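Local coordinates for protein fructose-2,6-bisphosphatase TIGAR B (Danio rerio, PDB 3E9E) that probably hydrolyses fructose 2,6-bisphosphate to fructose 6-phosphate and phosphate, restraining glycolysis as a member of the phosphoglycerate mutase family, at residues F55-Q60 / L86-G91; E196-C201 / T237-V242. The protein carries 1 engineered substitution. All blocks are in the same frame, centred on the assembly; numbering follows the deposited sequence.

Contact 1 of 2, residues F55-Q60 / L86-G91; sequences FVSNLQ and LLRERG
Arg88 and Asn58 make the one hydrogen bond across this contact: Arg88 NH1 donates a hydrogen bond to Asn58 OD1 at 2.6 Å with an N-H...O angle of 159°. The oxygen lies in the guanidinium plane, but NH1 stands above the carbonyl plane of the amide, the two flat groups being turned 74° apart. A bend at chi3 (77°) brings the guanidinium back beside the amide, and Arg88 NE turns to Gln25 OE1, a second bond that fixes the rotation of the group. Leu59 covers one face of the guanidinium off centre, its CD2 lying 3.8 Å from Arg88 NH2.

Apolar contacts lie beside it. Leu87 points its side chain at the end of strand 53-56, where its CD1 sits 3.8 Å from Phe55 CB and also touches the Phe55 carbonyl. Leu59 CD1 packs 4.1 Å from Glu89 CB, on the proton donor/acceptor inferred for this enzyme. Where the backbones come closest, Ser57 CB rests 3.5 Å from Leu87 O.

Polar bonds within the segments and beyond them position the active-site groups of this histidine phosphatase fold. Ser57 OG accepts from Leu59 N at 3.2 Å, an ST turn that shapes the chain just before helix 60-71; Glu89 OE1 takes the N-H of Arg90 at 2.8 Å on its anti side. Ser57 OG is also hydrogen-bonded to NE2 of His183, the presumed transition-state stabiliser, while Phe186 N and Ala185 N donate to Glu89 OE1 and OE2, holding the carboxylate beside a phosphate ion, probably from the crystallisation liquor, that may mark the substrate's phosphate site.

Ser57 follows directly on parallel strand 53-56, which hydrogen-bonds to strands 177-182 and 81-83, with helix 60-71 against Val56 and Ser57 and helix 125-147 against the Phe55 ring.

Contact 2 of 2, residues E196-C201 / T237-V242; sequences EDLQCC and TRIQGV
Gly241 N donates to Cys201 O at 2.8 Å, the shorter of two backbone bonds that join the end of segment 196-201 to strand 233-246. The other runs from Cys201 N to Ile239 O and is 2.9 Å long. Both polar backbone atoms of Cys201 are thus used in a single beta bridge opposite Gln240.

Beside the bridge the contact is apolar. Ile239 offers two branches: its CG2, anti to the backbone N, lies 3.6 Å from Cys200 CB, and its CD1 meets Leu198 CD1, also at 3.6 Å, the two side chains crossing at a slant. Phe225 and Phe223 of strand 220-230 add to this layer against Ile239 and Cys200 respectively.

Gln240 starts away from the other segment, but a bend at chi2 (78°) swings its amide back. OE1 then reaches 3.4 Å from Cys201 CB, and NE2 donates to Gly241 O at 3.0 Å, in the plane of both groups, which fixes the rotation of the amide.

The chemistry is that of a short added bridge on an outermost strand: backbone bonds set the register, Leu198 and Cys200 pack against Ile239 beside it, and the lone cross-segment approach of a charged group, Arg238 NE to Cys201 SG at 4.4 Å, is too distant to contribute a bond.

In the fold
From the N terminus, strand 3-10 and helix 33-45 come before strand 53-56, where contact 1 begins. It closes the excursion through helix 60-71 and strand 81-83, bringing the end of the strand next to the sheet edge against the loop that leads to helix 100-109. The chain then runs through helix 125-147, strand 177-182 and helix 184-197 before contact 2 opens. That contact closes a second loop, holding helix 208-211 and strand 220-230, and ties the chain just past helix 184-197 to strand 233-246, outermost in the sheet. The two follow in series, neither nesting nor crossing. Their centres lie 23 Å apart, on opposite sides of the chain's centre, yet both reach the same mixed sheet.

Contact 1 of 2, residues F55-Q60 / L86-G91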
ATOM      1  N   PHE A  55      -5.293  -8.435  -0.064  1.00 22.86           N
ATOM      2  CA  PHE A  55      -4.426  -8.474   1.132  1.00 23.36           C
ATOM      3  C   PHE A  55      -4.547  -7.161   1.894  1.00 23.67           C
ATOM      4  O   PHE A  55      -4.392  -6.069   1.300  1.00 22.16           O
ATOM      5  CB  PHE A  55      -2.965  -8.712   0.727  1.00 23.18           C
ATOM      6  CG  PHE A  55      -2.792  -9.910  -0.164  1.00 23.11           C
ATOM      7  CD1 PHE A  55      -2.709 -11.178   0.376  1.00 23.50           C
ATOM      8  CD2 PHE A  55      -2.779  -9.761  -1.552  1.00 23.95           C
ATOM      9  CE1 PHE A  55      -2.593 -12.299  -0.461  1.00 26.12           C
ATOM     10  CE2 PHE A  55      -2.654 -10.841  -2.384  1.00 22.41           C
ATOM     11  CZ  PHE A  55      -2.558 -12.127  -1.846  1.00 24.07           C
ATOM     12  N   VAL A  56      -4.813  -7.270   3.203  1.00 23.11           N
ATOM     13  CA  VAL A  56      -5.171  -6.108   4.014  1.00 24.43           C
ATOM     14  C   VAL A  56      -4.487  -6.121   5.382  1.00 24.85           C
ATOM     15  O   VAL A  56      -4.406  -7.170   6.034  1.00 24.81           O
ATOM     16  CB  VAL A  56      -6.710  -6.020   4.246  1.00 24.47           C
ATOM     17  CG1 VAL A  56      -7.070  -4.692   4.877  1.00 24.03           C
ATOM     18  CG2 VAL A  56      -7.470  -6.146   2.922  1.00 25.95           C
ATOM     19  N   SER A  57      -3.999  -4.951   5.805  1.00 25.23           N
ATOM     20  CA  SER A  57      -3.578  -4.737   7.184  1.00 25.28           C
ATOM     21  C   SER A  57      -4.705  -5.164   8.123  1.00 26.16           C
ATOM     22  O   SER A  57      -5.886  -4.943   7.829  1.00 25.99           O
ATOM     23  CB  SER A  57      -3.272  -3.263   7.394  1.00 24.83           C
ATOM     24  OG  SER A  57      -3.223  -2.922   8.774  1.00 24.71           O
ATOM     25  N   ASN A  58      -4.356  -5.798   9.241  1.00 26.79           N
ATOM     26  CA  ASN A  58      -5.390  -6.194  10.203  1.00 27.31           C
ATOM     27  C   ASN A  58      -5.742  -5.083  11.220  1.00 27.14           C
ATOM     28  O   ASN A  58      -6.468  -5.328  12.182  1.00 28.16           O
ATOM     29  CB  ASN A  58      -5.035  -7.517  10.885  1.00 27.21           C
ATOM     30  CG  ASN A  58      -3.871  -7.380  11.841  1.00 28.23           C
ATOM     31  OD1 ASN A  58      -3.063  -6.473  11.727  1.00 29.92           O
ATOM     32  ND2 ASN A  58      -3.791  -8.280  12.799  1.00 30.62           N
ATOM     33  N   LEU A  59      -5.250  -3.870  10.998  1.00 25.78           N
ATOM     34  CA  LEU A  59      -5.775  -2.697  11.700  1.00 25.33           C
ATOM     35  C   LEU A  59      -7.170  -2.356  11.156  1.00 25.77           C
ATOM     36  O   LEU A  59      -7.417  -2.416   9.932  1.00 25.37           O
ATOM     37  CB  LEU A  59      -4.837  -1.490  11.554  1.00 24.62           C
ATOM     38  CG  LEU A  59      -3.503  -1.551  12.295  1.00 24.63           C
ATOM     39  CD1 LEU A  59      -2.493  -0.538  11.769  1.00 21.81           C
ATOM     40  CD2 LEU A  59      -3.708  -1.358  13.819  1.00 24.44           C
ATOM     41  N   GLN A  60      -8.071  -1.976  12.059  1.00 25.92           N
ATOM     42  CA  GLN A  60      -9.483  -1.804  11.707  1.00 26.34           C
ATOM     43  C   GLN A  60      -9.754  -0.822  10.557  1.00 25.81           C
ATOM     44  O   GLN A  60     -10.589  -1.099   9.706  1.00 25.66           O
ATOM     45  CB  GLN A  60     -10.337  -1.419  12.927  1.00 26.11           C
ATOM     46  CG  GLN A  60     -11.810  -1.295  12.562  1.00 29.21           C
ATOM     47  CD  GLN A  60     -12.711  -0.973  13.737  1.00 34.80           C
ATOM     48  OE1 GLN A  60     -12.321  -0.259  14.667  1.00 36.37           O
ATOM     49  NE2 GLN A  60     -13.934  -1.490  13.692  1.00 35.91           N
ATOM     50  N   LEU A  86       1.728  -8.281   8.322  1.00 23.91           N
ATOM     51  CA  LEU A  86       2.879  -7.662   7.627  1.00 23.72           C
ATOM     52  C   LEU A  86       2.551  -6.309   6.978  1.00 23.29           C
ATOM     53  O   LEU A  86       3.455  -5.534   6.673  1.00 23.07           O
ATOM     54  CB  LEU A  86       3.510  -8.626   6.604  1.00 23.74           C
ATOM     55  CG  LEU A  86       4.186  -9.886   7.178  1.00 24.98           C
ATOM     56  CD1 LEU A  86       4.550 -10.876   6.069  1.00 26.94           C
ATOM     57  CD2 LEU A  86       5.426  -9.519   7.964  1.00 27.35           C
ATOM     58  N   LEU A  87       1.260  -6.022   6.788  1.00 23.08           N
ATOM     59  CA  LEU A  87       0.829  -4.771   6.158  1.00 22.67           C
ATOM     60  C   LEU A  87       0.480  -3.667   7.163  1.00 22.88           C
ATOM     61  O   LEU A  87       0.112  -2.540   6.774  1.00 22.41           O
ATOM     62  CB  LEU A  87      -0.337  -5.034   5.194  1.00 22.33           C
ATOM     63  CG  LEU A  87      -0.032  -5.857   3.938  1.00 21.46           C
ATOM     64  CD1 LEU A  87      -1.361  -6.243   3.195  1.00 18.94           C
ATOM     65  CD2 LEU A  87       0.960  -5.176   2.972  1.00 19.15           C
ATOM     66  N   ARG A  88       0.600  -3.982   8.456  1.00 22.40           N
ATOM     67  CA  ARG A  88       0.329  -2.987   9.492  1.00 22.33           C
ATOM     68  C   ARG A  88       1.192  -1.752   9.317  1.00 21.94           C
ATOM     69  O   ARG A  88       2.338  -1.836   8.875  1.00 21.89           O
ATOM     70  CB  ARG A  88       0.537  -3.586  10.889  1.00 21.72           C
ATOM     71  CG  ARG A  88      -0.540  -4.607  11.266  1.00 23.80           C
ATOM     72  CD  ARG A  88      -0.110  -5.451  12.489  1.00 24.82           C
ATOM     73  NE  ARG A  88      -0.253  -4.691  13.735  1.00 29.28           N
ATOM     74  CZ  ARG A  88      -1.408  -4.537  14.381  1.00 30.42           C
ATOM     75  NH1 ARG A  88      -2.530  -5.056  13.887  1.00 29.98           N
ATOM     76  NH2 ARG A  88      -1.450  -3.840  15.505  1.00 31.71           N
ATOM     77  N   GLU A  89       0.637  -0.604   9.679  1.00 22.76           N
ATOM     78  CA  GLU A  89       1.401   0.643   9.719  1.00 23.36           C
ATOM     79  C   GLU A  89       2.686   0.484  10.532  1.00 24.58           C
ATOM     80  O   GLU A  89       2.764  -0.363  11.424  1.00 23.79           O
ATOM     81  CB  GLU A  89       0.563   1.780  10.317  1.00 23.00           C
ATOM     82  CG  GLU A  89       1.313   3.119  10.331  1.00 23.70           C
ATOM     83  CD  GLU A  89       1.721   3.574   8.927  1.00 24.25           C
ATOM     84  OE1 GLU A  89       2.446   2.835   8.216  1.00 24.77           O
ATOM     85  OE2 GLU A  89       1.295   4.675   8.541  1.00 24.71           O
ATOM     86  N   ARG A  90       3.695   1.277  10.185  1.00 25.24           N
ATOM     87  CA  ARG A  90       4.896   1.417  10.994  1.00 26.38           C
ATOM     88  C   ARG A  90       4.514   1.694  12.452  1.00 26.75           C
ATOM     89  O   ARG A  90       3.631   2.510  12.724  1.00 27.23           O
ATOM     90  CB  ARG A  90       5.771   2.550  10.451  1.00 25.92           C
ATOM     91  CG  ARG A  90       7.019   2.805  11.297  1.00 27.71           C
ATOM     92  CD  ARG A  90       7.985   3.739  10.600  1.00 27.36           C
ATOM     93  NE  ARG A  90       9.260   3.783  11.312  1.00 27.31           N
ATOM     94  CZ  ARG A  90      10.229   4.672  11.084  1.00 30.13           C
ATOM     95  NH1 ARG A  90      10.075   5.618  10.150  1.00 27.08           N
ATOM     96  NH2 ARG A  90      11.355   4.625  11.800  1.00 29.99           N
ATOM     97  N   GLY A  91       5.151   0.993  13.384  1.00 26.60           N
ATOM     98  CA  GLY A  91       4.938   1.281  14.797  1.00 26.53           C
ATOM     99  C   GLY A  91       5.765   2.481  15.203  1.00 26.52           C
ATOM    100  O   GLY A  91       6.945   2.542  14.892  1.00 27.43           O
TER

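Contact 2 of 2, residues E196-C201 / T237-V242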
ATOM      1  N   GLU A 196      13.721   2.374  -5.299  1.00 33.43           N
ATOM      2  CA  GLU A 196      15.160   2.491  -4.999  1.00 34.49           C
ATOM      3  C   GLU A 196      15.918   1.185  -4.954  1.00 34.54           C
ATOM      4  O   GLU A 196      16.972   1.061  -5.566  1.00 36.19           O
ATOM      5  CB  GLU A 196      15.389   3.139  -3.628  1.00 35.13           C
ATOM      6  CG  GLU A 196      14.994   4.582  -3.503  1.00 37.36           C
ATOM      7  CD  GLU A 196      15.457   5.206  -2.162  1.00 41.07           C
ATOM      8  OE1 GLU A 196      15.779   4.464  -1.186  1.00 41.62           O
ATOM      9  OE2 GLU A 196      15.501   6.454  -2.104  1.00 41.71           O
ATOM     10  N   ASP A 197      15.445   0.239  -4.158  1.00 34.08           N
ATOM     11  CA  ASP A 197      16.134  -1.035  -4.034  1.00 34.10           C
ATOM     12  C   ASP A 197      15.982  -1.917  -5.276  1.00 33.86           C
ATOM     13  O   ASP A 197      16.973  -2.409  -5.826  1.00 33.97           O
ATOM     14  CB  ASP A 197      15.660  -1.756  -2.773  1.00 34.24           C
ATOM     15  CG  ASP A 197      15.955  -0.949  -1.500  1.00 34.98           C
ATOM     16  OD1 ASP A 197      16.900  -0.142  -1.544  1.00 34.22           O
ATOM     17  OD2 ASP A 197      15.260  -1.122  -0.471  1.00 34.14           O
ATOM     18  N   LEU A 198      14.742  -2.095  -5.725  1.00 33.19           N
ATOM     19  CA  LEU A 198      14.439  -3.010  -6.824  1.00 32.47           C
ATOM     20  C   LEU A 198      14.469  -2.328  -8.193  1.00 32.39           C
ATOM     21  O   LEU A 198      14.283  -2.985  -9.220  1.00 32.84           O
ATOM     22  CB  LEU A 198      13.094  -3.701  -6.577  1.00 32.22           C
ATOM     23  CG  LEU A 198      12.906  -4.460  -5.253  1.00 32.77           C
ATOM     24  CD1 LEU A 198      11.626  -5.278  -5.266  1.00 32.08           C
ATOM     25  CD2 LEU A 198      14.125  -5.374  -4.924  1.00 33.65           C
ATOM     26  N   GLN A 199      14.691  -1.014  -8.201  1.00 31.84           N
ATOM     27  CA  GLN A 199      14.886  -0.236  -9.427  1.00 31.55           C
ATOM     28  C   GLN A 199      13.777  -0.387 -10.501  1.00 31.24           C
ATOM     29  O   GLN A 199      14.074  -0.508 -11.709  1.00 30.50           O
ATOM     30  CB  GLN A 199      16.224  -0.611 -10.055  1.00 31.81           C
ATOM     31  CG  GLN A 199      17.479  -0.336  -9.251  1.00 33.51           C
ATOM     32  CD  GLN A 199      18.704  -0.627 -10.103  1.00 36.19           C
ATOM     33  OE1 GLN A 199      19.203  -1.754 -10.115  1.00 35.49           O
ATOM     34  NE2 GLN A 199      19.154   0.371 -10.872  1.00 36.90           N
ATOM     35  N   CYS A 200      12.519  -0.353 -10.075  1.00 29.75           N
ATOM     36  CA  CYS A 200      11.394  -0.567 -10.975  1.00 28.96           C
ATOM     37  C   CYS A 200      11.364   0.500 -12.065  1.00 29.03           C
ATOM     38  O   CYS A 200      11.914   1.590 -11.879  1.00 28.32           O
ATOM     39  CB  CYS A 200      10.075  -0.558 -10.193  1.00 28.99           C
ATOM     40  SG  CYS A 200       9.612   1.069  -9.564  1.00 30.46           S
ATOM     41  N   CYS A 201      10.738   0.179 -13.201  1.00 28.59           N
ATOM     42  CA  CYS A 201      10.552   1.127 -14.299  1.00 29.32           C
ATOM     43  C   CYS A 201       9.503   2.145 -13.910  1.00 31.44           C
ATOM     44  O   CYS A 201       8.544   1.817 -13.193  1.00 31.37           O
ATOM     45  CB  CYS A 201      10.072   0.421 -15.564  1.00 28.80           C
ATOM     46  SG  CYS A 201      11.107  -0.981 -16.064  1.00 27.11           S
ATOM     47  N   THR A 237      11.172 -10.533 -12.683  1.00 27.21           N
ATOM     48  CA  THR A 237      12.010 -10.164 -13.818  1.00 26.35           C
ATOM     49  C   THR A 237      11.727  -8.730 -14.261  1.00 26.16           C
ATOM     50  O   THR A 237      12.535  -8.114 -14.959  1.00 25.50           O
ATOM     51  CB  THR A 237      11.825 -11.101 -15.012  1.00 26.29           C
ATOM     52  OG1 THR A 237      10.445 -11.134 -15.374  1.00 26.41           O
ATOM     53  CG2 THR A 237      12.315 -12.504 -14.677  1.00 26.50           C
ATOM     54  N   ARG A 238      10.575  -8.196 -13.851  1.00 25.21           N
ATOM     55  CA  ARG A 238      10.245  -6.808 -14.153  1.00 24.67           C
ATOM     56  C   ARG A 238       9.220  -6.271 -13.155  1.00 23.76           C
ATOM     57  O   ARG A 238       8.239  -6.946 -12.813  1.00 22.66           O
ATOM     58  CB  ARG A 238       9.702  -6.684 -15.580  1.00 24.89           C
ATOM     59  CG  ARG A 238       9.408  -5.252 -16.016  1.00 28.67           C
ATOM     60  CD  ARG A 238       8.287  -5.182 -17.093  1.00 33.27           C
ATOM     61  NE  ARG A 238       8.448  -3.953 -17.852  1.00 34.75           N
ATOM     62  CZ  ARG A 238       8.934  -3.888 -19.081  1.00 34.86           C
ATOM     63  NH1 ARG A 238       9.254  -5.006 -19.726  1.00 38.47           N
ATOM     64  NH2 ARG A 238       9.088  -2.708 -19.673  1.00 32.60           N
ATOM     65  N   ILE A 239       9.477  -5.062 -12.678  1.00 22.35           N
ATOM     66  CA  ILE A 239       8.499  -4.328 -11.910  1.00 22.19           C
ATOM     67  C   ILE A 239       8.271  -2.996 -12.622  1.00 22.23           C
ATOM     68  O   ILE A 239       9.225  -2.235 -12.845  1.00 21.05           O
ATOM     69  CB  ILE A 239       8.997  -4.087 -10.466  1.00 21.72           C
ATOM     70  CG1 ILE A 239       9.361  -5.415  -9.805  1.00 21.72           C
ATOM     71  CG2 ILE A 239       7.922  -3.374  -9.640  1.00 21.43           C
ATOM     72  CD1 ILE A 239      10.108  -5.269  -8.486  1.00 22.78           C
ATOM     73  N   GLN A 240       7.016  -2.722 -12.968  1.00 21.73           N
ATOM     74  CA  GLN A 240       6.671  -1.522 -13.734  1.00 21.87           C
ATOM     75  C   GLN A 240       5.696  -0.669 -12.922  1.00 21.77           C
ATOM     76  O   GLN A 240       4.580  -1.103 -12.619  1.00 21.12           O
ATOM     77  CB  GLN A 240       6.056  -1.912 -15.077  1.00 21.92           C
ATOM     78  CG  GLN A 240       5.500  -0.752 -15.887  1.00 23.71           C
ATOM     79  CD  GLN A 240       6.584   0.051 -16.591  1.00 25.49           C
ATOM     80  OE1 GLN A 240       7.332  -0.484 -17.410  1.00 28.18           O
ATOM     81  NE2 GLN A 240       6.684   1.340 -16.262  1.00 25.02           N
ATOM     82  N   GLY A 241       6.144   0.532 -12.563  1.00 21.11           N
ATOM     83  CA  GLY A 241       5.281   1.539 -11.956  1.00 21.28           C
ATOM     84  C   GLY A 241       4.276   2.014 -12.978  1.00 20.97           C
ATOM     85  O   GLY A 241       4.599   2.083 -14.167  1.00 20.56           O
ATOM     86  N   VAL A 242       3.058   2.324 -12.528  1.00 19.79           N
ATOM     87  CA  VAL A 242       2.017   2.798 -13.441  1.00 19.16           C
ATOM     88  C   VAL A 242       1.558   4.180 -12.989  1.00 19.83           C
ATOM     89  O   VAL A 242       1.656   5.133 -13.744  1.00 19.24           O
ATOM     90  CB  VAL A 242       0.818   1.841 -13.528  1.00 19.69           C
ATOM     91  CG1 VAL A 242      -0.242   2.409 -14.546  1.00 19.52           C
ATOM     92  CG2 VAL A 242       1.261   0.438 -14.009  1.00 19.63           C
TER